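Local coordinates for diguanylate cyclase/phosphodiesterase (Caldicellulosiruptor saccharolyticus, PDB 3MTK), which probably hydrolyses cyclic di-GMP as a whole protein, of which this chain is the GGDEF domain alone, at residues D10-L15 with L62-S67; I35-I40 with A89-S94; I40-R45 with F123-A128; F100-L105 with N157-F162. All coordinates share one frame; numbering follows the deposited sequence.

Interaction 1. Residues D10-L15 with L62-S67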
loop_
_atom_site.group_PDB
_atom_site.type_symbol
_atom_site.label_atom_id
_atom_site.label_comp_id
_atom_site.label_asym_id
_atom_site.label_seq_id
_atom_site.Cartn_x
_atom_site.Cartn_y
_atom_site.Cartn_z
ATOM N N ASP A 10 -3.074 -8.466 -10.137
ATOM C CA ASP A 10 -3.745 -9.192 -9.081
ATOM C C ASP A 10 -5.160 -9.579 -9.503
ATOM O O ASP A 10 -5.979 -8.733 -9.851
ATOM C CB ASP A 10 -3.765 -8.345 -7.807
ATOM C CG ASP A 10 -4.416 -9.063 -6.643
ATOM O OD1 ASP A 10 -5.612 -8.834 -6.387
ATOM O OD2 ASP A 10 -3.726 -9.874 -5.990
ATOM N N GLU A 11 -5.427 -10.878 -9.482
ATOM C CA GLU A 11 -6.721 -11.428 -9.860
ATOM C C GLU A 11 -7.908 -10.636 -9.318
ATOM O O GLU A 11 -8.638 -9.990 -10.071
ATOM C CB GLU A 11 -6.807 -12.877 -9.371
ATOM C CG GLU A 11 -8.171 -13.523 -9.534
ATOM C CD GLU A 11 -8.606 -13.589 -10.985
ATOM O OE1 GLU A 11 -7.998 -14.364 -11.756
ATOM O OE2 GLU A 11 -9.553 -12.858 -11.352
ATOM N N LEU A 12 -8.086 -10.693 -8.003
ATOM C CA LEU A 12 -9.197 -10.027 -7.324
ATOM C C LEU A 12 -9.274 -8.517 -7.467
ATOM O O LEU A 12 -10.351 -7.955 -7.661
ATOM C CB LEU A 12 -9.167 -10.350 -5.827
ATOM C CG LEU A 12 -10.348 -9.795 -5.022
ATOM C CD1 LEU A 12 -11.519 -10.766 -5.147
ATOM C CD2 LEU A 12 -9.968 -9.618 -3.551
ATOM N N THR A 13 -8.137 -7.850 -7.359
ATOM C CA THR A 13 -8.144 -6.399 -7.414
ATOM C C THR A 13 -7.946 -5.778 -8.789
ATOM O O THR A 13 -8.486 -4.711 -9.076
ATOM C CB THR A 13 -7.078 -5.819 -6.465
ATOM O OG1 THR A 13 -7.288 -4.416 -6.318
ATOM C CG2 THR A 13 -5.706 -6.011 -7.036
ATOM N N GLY A 14 -7.172 -6.432 -9.637
ATOM C CA GLY A 14 -6.932 -5.866 -10.945
ATOM C C GLY A 14 -5.732 -4.943 -10.871
ATOM O O GLY A 14 -5.205 -4.493 -11.885
ATOM N N LEU A 15 -5.296 -4.639 -9.658
ATOM C CA LEU A 15 -4.132 -3.784 -9.496
ATOM C C LEU A 15 -2.893 -4.559 -9.912
ATOM O O LEU A 15 -2.883 -5.792 -9.892
ATOM C CB LEU A 15 -3.980 -3.352 -8.031
ATOM C CG LEU A 15 -4.483 -1.962 -7.638
ATOM C CD1 LEU A 15 -5.729 -1.622 -8.433
ATOM C CD2 LEU A 15 -4.763 -1.930 -6.148
ATOM N N LEU A 62 -14.443 -6.397 0.338
ATOM C CA LEU A 62 -13.844 -5.347 1.156
ATOM C C LEU A 62 -12.486 -4.937 0.555
ATOM O O LEU A 62 -12.186 -3.749 0.405
ATOM C CB LEU A 62 -13.625 -5.883 2.562
ATOM C CG LEU A 62 -13.710 -4.947 3.760
ATOM C CD1 LEU A 62 -12.804 -5.531 4.840
ATOM C CD2 LEU A 62 -13.301 -3.515 3.409
ATOM N N ILE A 63 -11.671 -5.936 0.214
ATOM C CA ILE A 63 -10.349 -5.705 -0.368
ATOM C C ILE A 63 -10.506 -4.885 -1.644
ATOM O O ILE A 63 -9.760 -3.932 -1.875
ATOM C CB ILE A 63 -9.631 -7.047 -0.700
ATOM C CG1 ILE A 63 -9.335 -7.822 0.581
ATOM C CG2 ILE A 63 -8.320 -6.788 -1.435
ATOM C CD1 ILE A 63 -8.332 -7.150 1.479
ATOM N N ILE A 64 -11.476 -5.249 -2.478
ATOM C CA ILE A 64 -11.689 -4.491 -3.706
ATOM C C ILE A 64 -11.998 -3.057 -3.304
ATOM O O ILE A 64 -11.352 -2.123 -3.778
ATOM C CB ILE A 64 -12.855 -5.057 -4.547
ATOM C CG1 ILE A 64 -12.467 -6.419 -5.128
ATOM C CG2 ILE A 64 -13.187 -4.098 -5.681
ATOM C CD1 ILE A 64 -13.561 -7.056 -5.993
ATOM N N HIS A 65 -12.980 -2.882 -2.420
ATOM C CA HIS A 65 -13.332 -1.546 -1.942
ATOM C C HIS A 65 -12.073 -0.810 -1.513
ATOM O O HIS A 65 -11.847 0.334 -1.909
ATOM C CB HIS A 65 -14.281 -1.625 -0.747
ATOM C CG HIS A 65 -15.725 -1.731 -1.123
ATOM N ND1 HIS A 65 -16.210 -2.729 -1.939
ATOM C CD2 HIS A 65 -16.788 -0.958 -0.797
ATOM C CE1 HIS A 65 -17.511 -2.568 -2.100
ATOM N NE2 HIS A 65 -17.887 -1.501 -1.416
ATOM N N ILE A 66 -11.244 -1.468 -0.706
ATOM C CA ILE A 66 -10.023 -0.830 -0.243
ATOM C C ILE A 66 -9.124 -0.435 -1.407
ATOM O O ILE A 66 -8.651 0.699 -1.463
ATOM C CB ILE A 66 -9.231 -1.740 0.719
ATOM C CG1 ILE A 66 -10.037 -1.966 2.000
ATOM C CG2 ILE A 66 -7.902 -1.095 1.056
ATOM C CD1 ILE A 66 -9.407 -2.930 2.969
ATOM N N SER A 67 -8.898 -1.353 -2.341
ATOM C CA SER A 67 -8.032 -1.048 -3.476
ATOM C C SER A 67 -8.505 0.183 -4.237
ATOM O O SER A 67 -7.699 1.025 -4.622
ATOM C CB SER A 67 -7.964 -2.231 -4.441
ATOM O OG SER A 67 -9.212 -2.444 -5.078
#
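Leu12, Thr13 and Leu15 belong to the Asp-x-Leu-Thr-Gly-Leu loop that introduces GGDEF domains, and here they lie against one side of helix 56-74 at Ile63, Ile64 and Ser67. The loop is a compact turn held by its own backbone: Gly14 N donates to Asp10 O, and Asp10 N to Leu15 O. Gly14 adopts a positive phi at which a side chain would press on the preceding carbonyl. Leu12 holds its CG anti to the backbone N (chi1 -176°), which sends the branched end down to the helix. CD2 comes within 3.9 Å of Ile63 CB, the two side chains crossing at about a right angle, while CG sits 4.0 Å from Ile64 CG1. One turn on, Ser67 presents its CB to two loop residues, 3.6 Å from Leu15 CD2 and unusually close, at 3.0 Å, to Thr13 OG1. Its hydroxyl turns back along the helix, and OG donates to Ile64 O at 2.5 Å, in the carbonyl plane and on a lone pair. With a glycine here, Ile64 O would probably lose its hydroxyl partner and Leu15 CD2 its contact carbon, opening a gap between loop and helix. Phe88 packs on Leu15, Ile63 and Ser67, and Lys82 also touches the loop. This seating of the signature loop beside the helix and the neighbouring hairpin strands is characteristic of the GGDEF fold.

Interaction 2. Residues I35-I40 with A89-S94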
loop_
_atom_site.group_PDB
_atom_site.type_symbol
_atom_site.label_atom_id
_atom_site.label_comp_id
_atom_site.label_asym_id
_atom_site.label_seq_id
_atom_site.Cartn_x
_atom_site.Cartn_y
_atom_site.Cartn_z
ATOM N N ILE A 35 12.740 13.187 -7.600
ATOM C CA ILE A 35 12.179 14.334 -6.886
ATOM C C ILE A 35 11.265 13.934 -5.740
ATOM O O ILE A 35 10.039 13.986 -5.848
ATOM C CB ILE A 35 11.403 15.272 -7.859
ATOM C CG1 ILE A 35 10.648 16.351 -7.075
ATOM C CG2 ILE A 35 10.441 14.456 -8.721
ATOM C CD1 ILE A 35 11.500 17.110 -6.077
ATOM N N ASP A 36 11.880 13.555 -4.629
ATOM C CA ASP A 36 11.131 13.130 -3.464
ATOM C C ASP A 36 9.954 12.255 -3.883
ATOM O O ASP A 36 8.785 12.651 -3.814
ATOM C CB ASP A 36 10.667 14.346 -2.676
ATOM C CG ASP A 36 11.833 15.123 -2.095
ATOM O OD1 ASP A 36 12.806 14.474 -1.653
ATOM O OD2 ASP A 36 11.785 16.372 -2.068
ATOM N N THR A 37 10.302 11.060 -4.346
ATOM C CA THR A 37 9.343 10.065 -4.782
ATOM C C THR A 37 9.463 8.995 -3.713
ATOM O O THR A 37 10.573 8.641 -3.316
ATOM C CB THR A 37 9.749 9.474 -6.133
ATOM O OG1 THR A 37 10.031 10.539 -7.047
ATOM C CG2 THR A 37 8.632 8.622 -6.689
ATOM N N TYR A 38 8.339 8.477 -3.244
ATOM C CA TYR A 38 8.395 7.473 -2.198
ATOM C C TYR A 38 7.688 6.160 -2.489
ATOM O O TYR A 38 6.721 6.105 -3.247
ATOM C CB TYR A 38 7.813 8.035 -0.895
ATOM C CG TYR A 38 8.502 9.269 -0.365
ATOM C CD1 TYR A 38 8.331 10.509 -0.981
ATOM C CD2 TYR A 38 9.331 9.196 0.753
ATOM C CE1 TYR A 38 8.971 11.645 -0.496
ATOM C CE2 TYR A 38 9.974 10.327 1.246
ATOM C CZ TYR A 38 9.789 11.545 0.616
ATOM O OH TYR A 38 10.423 12.662 1.104
ATOM N N LEU A 39 8.193 5.101 -1.871
ATOM C CA LEU A 39 7.586 3.785 -1.971
ATOM C C LEU A 39 6.837 3.693 -0.646
ATOM O O LEU A 39 7.403 4.004 0.408
ATOM C CB LEU A 39 8.643 2.684 -2.029
ATOM C CG LEU A 39 8.068 1.263 -2.058
ATOM C CD1 LEU A 39 7.184 1.090 -3.277
ATOM C CD2 LEU A 39 9.191 0.248 -2.069
ATOM N N ILE A 40 5.572 3.294 -0.694
ATOM C CA ILE A 40 4.766 3.177 0.512
ATOM C C ILE A 40 4.102 1.814 0.589
ATOM O O ILE A 40 3.540 1.322 -0.399
ATOM C CB ILE A 40 3.666 4.263 0.558
ATOM C CG1 ILE A 40 4.304 5.645 0.457
ATOM C CG2 ILE A 40 2.894 4.179 1.866
ATOM C CD1 ILE A 40 3.325 6.726 0.098
ATOM N N ALA A 89 0.891 -1.390 -2.135
ATOM C CA ALA A 89 2.088 -0.569 -2.338
ATOM C C ALA A 89 1.784 0.633 -3.233
ATOM O O ALA A 89 0.969 0.550 -4.151
ATOM C CB ALA A 89 3.200 -1.405 -2.963
ATOM N N ILE A 90 2.441 1.750 -2.962
ATOM C CA ILE A 90 2.244 2.942 -3.768
ATOM C C ILE A 90 3.577 3.568 -4.146
ATOM O O ILE A 90 4.527 3.563 -3.361
ATOM C CB ILE A 90 1.446 4.034 -3.021
ATOM C CG1 ILE A 90 0.112 3.484 -2.508
ATOM C CG2 ILE A 90 1.215 5.221 -3.958
ATOM C CD1 ILE A 90 -0.878 3.143 -3.595
ATOM N N ILE A 91 3.646 4.084 -5.367
ATOM C CA ILE A 91 4.827 4.789 -5.834
ATOM C C ILE A 91 4.272 6.192 -5.945
ATOM O O ILE A 91 3.291 6.402 -6.657
ATOM C CB ILE A 91 5.257 4.384 -7.246
ATOM C CG1 ILE A 91 5.550 2.883 -7.317
ATOM C CG2 ILE A 91 6.467 5.209 -7.651
ATOM C CD1 ILE A 91 6.700 2.437 -6.481
ATOM N N CYS A 92 4.863 7.152 -5.249
ATOM C CA CYS A 92 4.350 8.509 -5.341
ATOM C C CYS A 92 5.408 9.585 -5.198
ATOM O O CYS A 92 6.344 9.461 -4.409
ATOM C CB CYS A 92 3.274 8.746 -4.283
ATOM S SG CYS A 92 3.945 8.974 -2.639
ATOM N N LYS A 93 5.242 10.644 -5.979
ATOM C CA LYS A 93 6.141 11.787 -5.932
ATOM C C LYS A 93 5.392 12.792 -5.068
ATOM O O LYS A 93 4.233 13.098 -5.340
ATOM C CB LYS A 93 6.364 12.344 -7.343
ATOM C CG LYS A 93 5.072 12.617 -8.106
ATOM C CD LYS A 93 5.335 13.152 -9.503
ATOM C CE LYS A 93 4.037 13.550 -10.186
ATOM N NZ LYS A 93 4.267 14.052 -11.568
ATOM N N SER A 94 6.033 13.288 -4.015
ATOM C CA SER A 94 5.363 14.238 -3.138
ATOM C C SER A 94 6.306 15.103 -2.315
ATOM O O SER A 94 7.216 14.602 -1.651
ATOM C CB SER A 94 4.413 13.495 -2.199
ATOM O OG SER A 94 3.479 12.732 -2.940
#
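Thr37-Ile40 and Ala89-Lys93 pair as antiparallel neighbours in the central sheet of the GGDEF domain, their short axes 4.4 Å apart and 161° from one strand direction to the other. Tyr38 with Cys92 and Ile40 with Ile90 are the hydrogen-bonded pairs, each joined by both of its N-H groups; Tyr38 N to Cys92 O is the shortest of these bonds at 2.5 Å. The ladder runs one step past the strand end, where Ser94 N donates almost straight to Asp36 O at 2.8 Å. The backbones pinch together at the non-hydrogen-bonded pair Thr37 and Lys93, with Thr37 CA only 3.8 Å from Lys93 CA. Side chains alternate between the two faces. Thr37, Leu39, Ile91 and Lys93 share one, and there the leucine and isoleucine slant across each other until Leu39 CD1 lies 3.5 Å from Ile91 CD1, with Leu21 of helix 18-30 packed on both. The other face carries Tyr38, Ile40, Ile90 and Cys92 and is met by Ile97 and Phe100 of helix 97-108. Asp36, beside the strand start, directs its carboxylate away from this partner, and OD1 bonds to Gln129 on the adjoining strand. Tyr38 keeps CG beside its backbone N (chi1 -59°), a turn that lays the ring along the strand end and brings CE1 within 3.6 Å of Ser94 O, which lies at the ring edge near its plane. Further along that face, Ile40 CD1 rests on the sulfur, 3.6 Å from Cys92 SG.

Interaction 3. Residues I40-R45 with F123-A128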
loop_
_atom_site.group_PDB
_atom_site.type_symbol
_atom_site.label_atom_id
_atom_site.label_comp_id
_atom_site.label_asym_id
_atom_site.label_seq_id
_atom_site.Cartn_x
_atom_site.Cartn_y
_atom_site.Cartn_z
ATOM N N ILE A 40 5.572 3.294 -0.694
ATOM C CA ILE A 40 4.766 3.177 0.512
ATOM C C ILE A 40 4.102 1.814 0.589
ATOM O O ILE A 40 3.540 1.322 -0.399
ATOM C CB ILE A 40 3.666 4.263 0.558
ATOM C CG1 ILE A 40 4.304 5.645 0.457
ATOM C CG2 ILE A 40 2.894 4.179 1.866
ATOM C CD1 ILE A 40 3.325 6.726 0.098
ATOM N N PHE A 41 4.180 1.214 1.772
ATOM C CA PHE A 41 3.593 -0.089 2.043
ATOM C C PHE A 41 2.416 0.072 3.010
ATOM O O PHE A 41 2.579 0.586 4.118
ATOM C CB PHE A 41 4.650 -1.015 2.669
ATOM C CG PHE A 41 5.446 -1.821 1.671
ATOM C CD1 PHE A 41 5.339 -1.589 0.303
ATOM C CD2 PHE A 41 6.317 -2.812 2.109
ATOM C CE1 PHE A 41 6.096 -2.330 -0.620
ATOM C CE2 PHE A 41 7.083 -3.565 1.195
ATOM C CZ PHE A 41 6.970 -3.319 -0.175
ATOM N N LEU A 42 1.226 -0.339 2.587
ATOM C CA LEU A 42 0.062 -0.247 3.461
ATOM C C LEU A 42 -0.412 -1.648 3.798
ATOM O O LEU A 42 -0.630 -2.484 2.906
ATOM C CB LEU A 42 -1.109 0.496 2.810
ATOM C CG LEU A 42 -1.070 1.970 2.447
ATOM C CD1 LEU A 42 -0.344 2.170 1.105
ATOM C CD2 LEU A 42 -2.498 2.461 2.326
ATOM N N GLU A 43 -0.599 -1.904 5.083
ATOM C CA GLU A 43 -1.064 -3.213 5.505
ATOM C C GLU A 43 -2.449 -3.120 6.143
ATOM O O GLU A 43 -2.693 -2.289 7.019
ATOM C CB GLU A 43 -0.071 -3.833 6.492
ATOM C CG GLU A 43 -0.450 -5.247 6.916
ATOM C CD GLU A 43 0.590 -5.903 7.801
ATOM O OE1 GLU A 43 1.782 -5.569 7.660
ATOM O OE2 GLU A 43 0.217 -6.763 8.624
ATOM N N VAL A 44 -3.361 -3.968 5.691
ATOM C CA VAL A 44 -4.714 -4.001 6.247
ATOM C C VAL A 44 -4.627 -4.883 7.486
ATOM O O VAL A 44 -4.318 -6.071 7.387
ATOM C CB VAL A 44 -5.710 -4.624 5.257
ATOM C CG1 VAL A 44 -7.114 -4.420 5.757
ATOM C CG2 VAL A 44 -5.538 -4.002 3.880
ATOM N N ARG A 45 -4.893 -4.320 8.658
ATOM C CA ARG A 45 -4.782 -5.111 9.889
ATOM C C ARG A 45 -5.913 -6.104 10.160
ATOM O O ARG A 45 -7.056 -5.909 9.748
ATOM C CB ARG A 45 -4.637 -4.185 11.100
ATOM C CG ARG A 45 -3.468 -3.203 11.022
ATOM C CD ARG A 45 -2.159 -3.913 10.747
ATOM N NE ARG A 45 -1.897 -4.981 11.708
ATOM C CZ ARG A 45 -1.455 -4.791 12.947
ATOM N NH1 ARG A 45 -1.212 -3.569 13.396
ATOM N NH2 ARG A 45 -1.256 -5.831 13.747
ATOM N N PHE A 123 -5.161 -0.025 9.704
ATOM C CA PHE A 123 -4.025 -0.143 8.800
ATOM C C PHE A 123 -2.741 0.263 9.497
ATOM O O PHE A 123 -2.743 0.668 10.656
ATOM C CB PHE A 123 -4.185 0.790 7.584
ATOM C CG PHE A 123 -5.475 0.607 6.809
ATOM C CD1 PHE A 123 -6.678 1.108 7.299
ATOM C CD2 PHE A 123 -5.476 -0.042 5.589
ATOM C CE1 PHE A 123 -7.861 0.965 6.580
ATOM C CE2 PHE A 123 -6.653 -0.188 4.859
ATOM C CZ PHE A 123 -7.848 0.317 5.357
ATOM N N ASN A 124 -1.648 0.149 8.753
ATOM C CA ASN A 124 -0.324 0.560 9.181
ATOM C C ASN A 124 0.407 0.873 7.889
ATOM O O ASN A 124 0.144 0.255 6.843
ATOM C CB ASN A 124 0.379 -0.526 9.983
ATOM C CG ASN A 124 0.196 -0.331 11.486
ATOM O OD1 ASN A 124 0.701 0.647 12.068
ATOM N ND2 ASN A 124 -0.540 -1.240 12.116
ATOM N N ILE A 125 1.297 1.856 7.947
ATOM C CA ILE A 125 2.010 2.274 6.760
ATOM C C ILE A 125 3.509 2.415 6.940
ATOM O O ILE A 125 3.977 3.030 7.897
ATOM C CB ILE A 125 1.432 3.608 6.242
ATOM C CG1 ILE A 125 0.081 3.346 5.577
ATOM C CG2 ILE A 125 2.390 4.269 5.279
ATOM C CD1 ILE A 125 -0.632 4.612 5.093
ATOM N N GLY A 126 4.249 1.824 6.009
ATOM C CA GLY A 126 5.693 1.906 6.026
ATOM C C GLY A 126 6.075 2.577 4.722
ATOM O O GLY A 126 5.602 2.170 3.654
ATOM N N ALA A 127 6.907 3.609 4.786
ATOM C CA ALA A 127 7.302 4.313 3.564
ATOM C C ALA A 127 8.810 4.520 3.461
ATOM O O ALA A 127 9.515 4.544 4.470
ATOM C CB ALA A 127 6.581 5.658 3.489
ATOM N N ALA A 128 9.305 4.672 2.237
ATOM C CA ALA A 128 10.736 4.873 2.041
ATOM C C ALA A 128 11.080 5.738 0.821
ATOM O O ALA A 128 10.528 5.556 -0.266
ATOM C CB ALA A 128 11.431 3.526 1.938
#
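Ile40, Leu42 and Ile125 make the dense half of an antiparallel strand pair at the heart of the GGDEF domain's central sheet, where strands 37-44 and 123-129 adjoin. Ile125 is wedged between the other two: its CG2 lies 3.5 Å from Ile40 CG2, tighter than usual carbon contact, and its CG1 lies 3.6 Å from Leu42 CG. Leu42 and Ile125 point the same way, side by side, toward Met104 of helix 97-108. The backbone is equally close-knit here, since Phe41 and Gly126 exchange both bonds, with Phe41 N 2.5 Å from Gly126 O. On the opposite face Gly126 has no side chain, and the Phe41 ring leans away toward Met141 and Cys144 of helix 137-154. Glu43, on this face too, extends its chain to a salt bridge with Lys152.

Toward Arg45 the pairing slackens: Glu43 N still donates a sound 2.9 Å bond to Asn124 O, but the return bond from Asn124 N to Glu43 O is weak, at 3.2 Å. Only Arg45, at the end, is partly exposed. It folds back through bends at chi2 and chi3 (both -54°), laying its CG on the neighbouring strand, 3.8 Å from Phe123 CA. Shortening it to an alanine would probably leave Phe123 CA without its covering methylene and open a gap near Asn122 and Leu156, which the arginine also touches. Beside it, Val44 CG2 stands 4.1 Å from Phe123 CE2.

Interaction 4. Residues F100-L105 with N157-F162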
loop_
_atom_site.group_PDB
_atom_site.type_symbol
_atom_site.label_atom_id
_atom_site.label_comp_id
_atom_site.label_asym_id
_atom_site.label_seq_id
_atom_site.Cartn_x
_atom_site.Cartn_y
_atom_site.Cartn_z
ATOM N N PHE A 100 0.534 13.430 2.977
ATOM C CA PHE A 100 -0.044 12.588 1.940
ATOM C C PHE A 100 -0.501 11.291 2.595
ATOM O O PHE A 100 -1.603 10.801 2.349
ATOM C CB PHE A 100 1.009 12.282 0.873
ATOM C CG PHE A 100 0.539 11.329 -0.188
ATOM C CD1 PHE A 100 -0.294 11.762 -1.217
ATOM C CD2 PHE A 100 0.903 9.986 -0.145
ATOM C CE1 PHE A 100 -0.759 10.865 -2.193
ATOM C CE2 PHE A 100 0.445 9.085 -1.108
ATOM C CZ PHE A 100 -0.388 9.525 -2.134
ATOM N N ILE A 101 0.366 10.752 3.443
ATOM C CA ILE A 101 0.106 9.513 4.157
ATOM C C ILE A 101 -1.088 9.637 5.089
ATOM O O ILE A 101 -1.979 8.790 5.088
ATOM C CB ILE A 101 1.353 9.099 4.968
ATOM C CG1 ILE A 101 2.436 8.585 4.011
ATOM C CG2 ILE A 101 0.978 8.068 6.029
ATOM C CD1 ILE A 101 3.761 8.249 4.681
ATOM N N GLU A 102 -1.102 10.705 5.879
ATOM C CA GLU A 102 -2.178 10.943 6.833
ATOM C C GLU A 102 -3.510 11.200 6.137
ATOM O O GLU A 102 -4.550 10.672 6.542
ATOM C CB GLU A 102 -1.820 12.126 7.729
ATOM C CG GLU A 102 -0.381 12.097 8.193
ATOM C CD GLU A 102 -0.108 13.100 9.282
ATOM O OE1 GLU A 102 -0.560 14.256 9.144
ATOM O OE2 GLU A 102 0.563 12.732 10.275
ATOM N N ARG A 103 -3.476 12.010 5.087
ATOM C CA ARG A 103 -4.683 12.316 4.348
ATOM C C ARG A 103 -5.314 10.991 3.969
ATOM O O ARG A 103 -6.469 10.710 4.308
ATOM C CB ARG A 103 -4.346 13.101 3.081
ATOM C CG ARG A 103 -5.553 13.729 2.391
ATOM C CD ARG A 103 -5.159 14.282 1.035
ATOM N NE ARG A 103 -3.954 15.095 1.140
ATOM C CZ ARG A 103 -2.999 15.130 0.218
ATOM N NH1 ARG A 103 -3.115 14.399 -0.882
ATOM N NH2 ARG A 103 -1.917 15.875 0.408
HETATM N N MSE A 104 -4.534 10.164 3.283
HETATM C CA MSE A 104 -5.006 8.862 2.844
HETATM C C MSE A 104 -5.411 7.933 3.984
HETATM O O MSE A 104 -6.399 7.207 3.878
HETATM C CB MSE A 104 -3.941 8.168 2.010
HETATM C CG MSE A 104 -4.303 6.729 1.733
HETATM SE SE MSE A 104 -2.991 5.790 0.723
HETATM C CE MSE A 104 -1.545 5.762 2.018
ATOM N N LEU A 105 -4.637 7.939 5.062
ATOM C CA LEU A 105 -4.942 7.082 6.199
ATOM C C LEU A 105 -6.274 7.501 6.816
ATOM O O LEU A 105 -7.116 6.657 7.103
ATOM C CB LEU A 105 -3.828 7.170 7.248
ATOM C CG LEU A 105 -3.859 6.156 8.397
ATOM C CD1 LEU A 105 -3.590 4.748 7.862
ATOM C CD2 LEU A 105 -2.808 6.536 9.426
ATOM N N ASN A 157 -2.760 1.894 13.028
ATOM C CA ASN A 157 -2.898 3.169 12.342
ATOM C C ASN A 157 -1.737 4.128 12.558
ATOM O O ASN A 157 -1.928 5.339 12.683
ATOM C CB ASN A 157 -4.198 3.821 12.781
ATOM C CG ASN A 157 -5.390 2.910 12.590
ATOM O OD1 ASN A 157 -6.217 2.773 13.489
ATOM N ND2 ASN A 157 -5.489 2.282 11.417
ATOM N N GLU A 158 -0.532 3.587 12.611
ATOM C CA GLU A 158 0.641 4.410 12.795
ATOM C C GLU A 158 1.479 4.186 11.536
ATOM O O GLU A 158 1.338 3.165 10.867
ATOM C CB GLU A 158 1.393 3.965 14.053
ATOM C CG GLU A 158 1.819 5.102 14.987
ATOM C CD GLU A 158 0.704 5.601 15.901
ATOM O OE1 GLU A 158 0.182 4.811 16.712
ATOM O OE2 GLU A 158 0.354 6.796 15.820
ATOM N N TYR A 159 2.327 5.149 11.196
ATOM C CA TYR A 159 3.169 5.034 10.010
ATOM C C TYR A 159 4.598 5.473 10.277
ATOM O O TYR A 159 4.848 6.299 11.156
ATOM C CB TYR A 159 2.603 5.877 8.865
ATOM C CG TYR A 159 2.650 7.370 9.115
ATOM C CD1 TYR A 159 1.585 8.031 9.733
ATOM C CD2 TYR A 159 3.748 8.125 8.713
ATOM C CE1 TYR A 159 1.611 9.405 9.939
ATOM C CE2 TYR A 159 3.786 9.501 8.908
ATOM C CZ TYR A 159 2.714 10.139 9.522
ATOM O OH TYR A 159 2.743 11.508 9.702
ATOM N N VAL A 160 5.528 4.918 9.507
ATOM C CA VAL A 160 6.943 5.255 9.629
ATOM C C VAL A 160 7.566 5.484 8.244
ATOM O O VAL A 160 7.335 4.708 7.311
ATOM C CB VAL A 160 7.732 4.128 10.347
ATOM C CG1 VAL A 160 9.196 4.521 10.469
ATOM C CG2 VAL A 160 7.140 3.865 11.727
ATOM N N ILE A 161 8.363 6.545 8.122
ATOM C CA ILE A 161 9.016 6.877 6.853
ATOM C C ILE A 161 10.530 6.842 6.991
ATOM O O ILE A 161 11.089 7.578 7.798
ATOM C CB ILE A 161 8.615 8.280 6.373
ATOM C CG1 ILE A 161 7.088 8.395 6.314
ATOM C CG2 ILE A 161 9.214 8.548 4.995
ATOM C CD1 ILE A 161 6.597 9.772 5.932
ATOM N N PHE A 162 11.189 5.990 6.206
ATOM C CA PHE A 162 12.648 5.876 6.251
ATOM C C PHE A 162 13.368 6.733 5.205
ATOM O O PHE A 162 13.076 6.661 4.011
ATOM C CB PHE A 162 13.088 4.418 6.074
ATOM C CG PHE A 162 12.946 3.572 7.315
ATOM C CD1 PHE A 162 12.888 4.155 8.580
ATOM C CD2 PHE A 162 12.915 2.179 7.218
ATOM C CE1 PHE A 162 12.805 3.363 9.729
ATOM C CE2 PHE A 162 12.833 1.374 8.367
ATOM C CZ PHE A 162 12.777 1.971 9.620
#
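Tyr159 OH donates a 2.6 Å hydrogen bond to Glu102 OE2, tying strand 159-163 to an exposed carboxylate on helix 97-108. The oxygen lies at the edge of the ring, in its plane, whereas the hydroxyl meets the carboxylate from above its plane; the two flat groups stand nearly perpendicular. Glu102 reaches the phenol through an extended chain, and its CG passes 3.8 Å from Tyr159 CE1. Over one face of the same ring sits Ile101 CG2, in a CH-pi contact 3.8 Å from the Tyr159 ring centroid and 19° off the normal. Tyr159 has CG between the backbone N and the carbonyl carbon (chi1 67°), a setting that stands the ring up against the helix. Here the helix lies on one face of the GGDEF domain's central sheet, running roughly antiparallel to this strand (155° between their directions), and Ile101 also touches Ile125 and Ala127 on the next strand inward. Two residues past Tyr159 the chemistry turns wholly apolar. Ile161 and Ile101 reach toward each other tip to tip, so close that Ile101 CD1 is 3.5 Å from Ile161 CD1, tighter than usual for two carbons. One helical turn after Ile101, Leu105 points at the loop ahead of the strand and sets its CD2 3.6 Å from Asn157 O, while the Asn157 side chain touches Leu109 and Asn122.

In the fold
Interactions 2 and 3 are buried sheet pairings on the two edges of strand 37-44; they share Ile40, and Leu39 O probably bonds to Ala128 N between them. Both rest on backbone hydrogen bonds. Interaction 4, only partly buried, sets helix 97-108 against strand 159-163, the neighbour of strand 123-129 in the same sheet: Phe100 packs on Cys92 and Ile40 of interaction 2, Met104 on Ile125 of interaction 3. Side chains do the work there, and one polar bond, at the exposed Glu102, joins the apolar packing. Interaction 1, also partly buried, stands about 21 Å from interaction 4, centre to centre, across the chain's middle. It joins a loop to a helix, and reaches interaction 3 through Ile66, which packs on Val44 and Phe123.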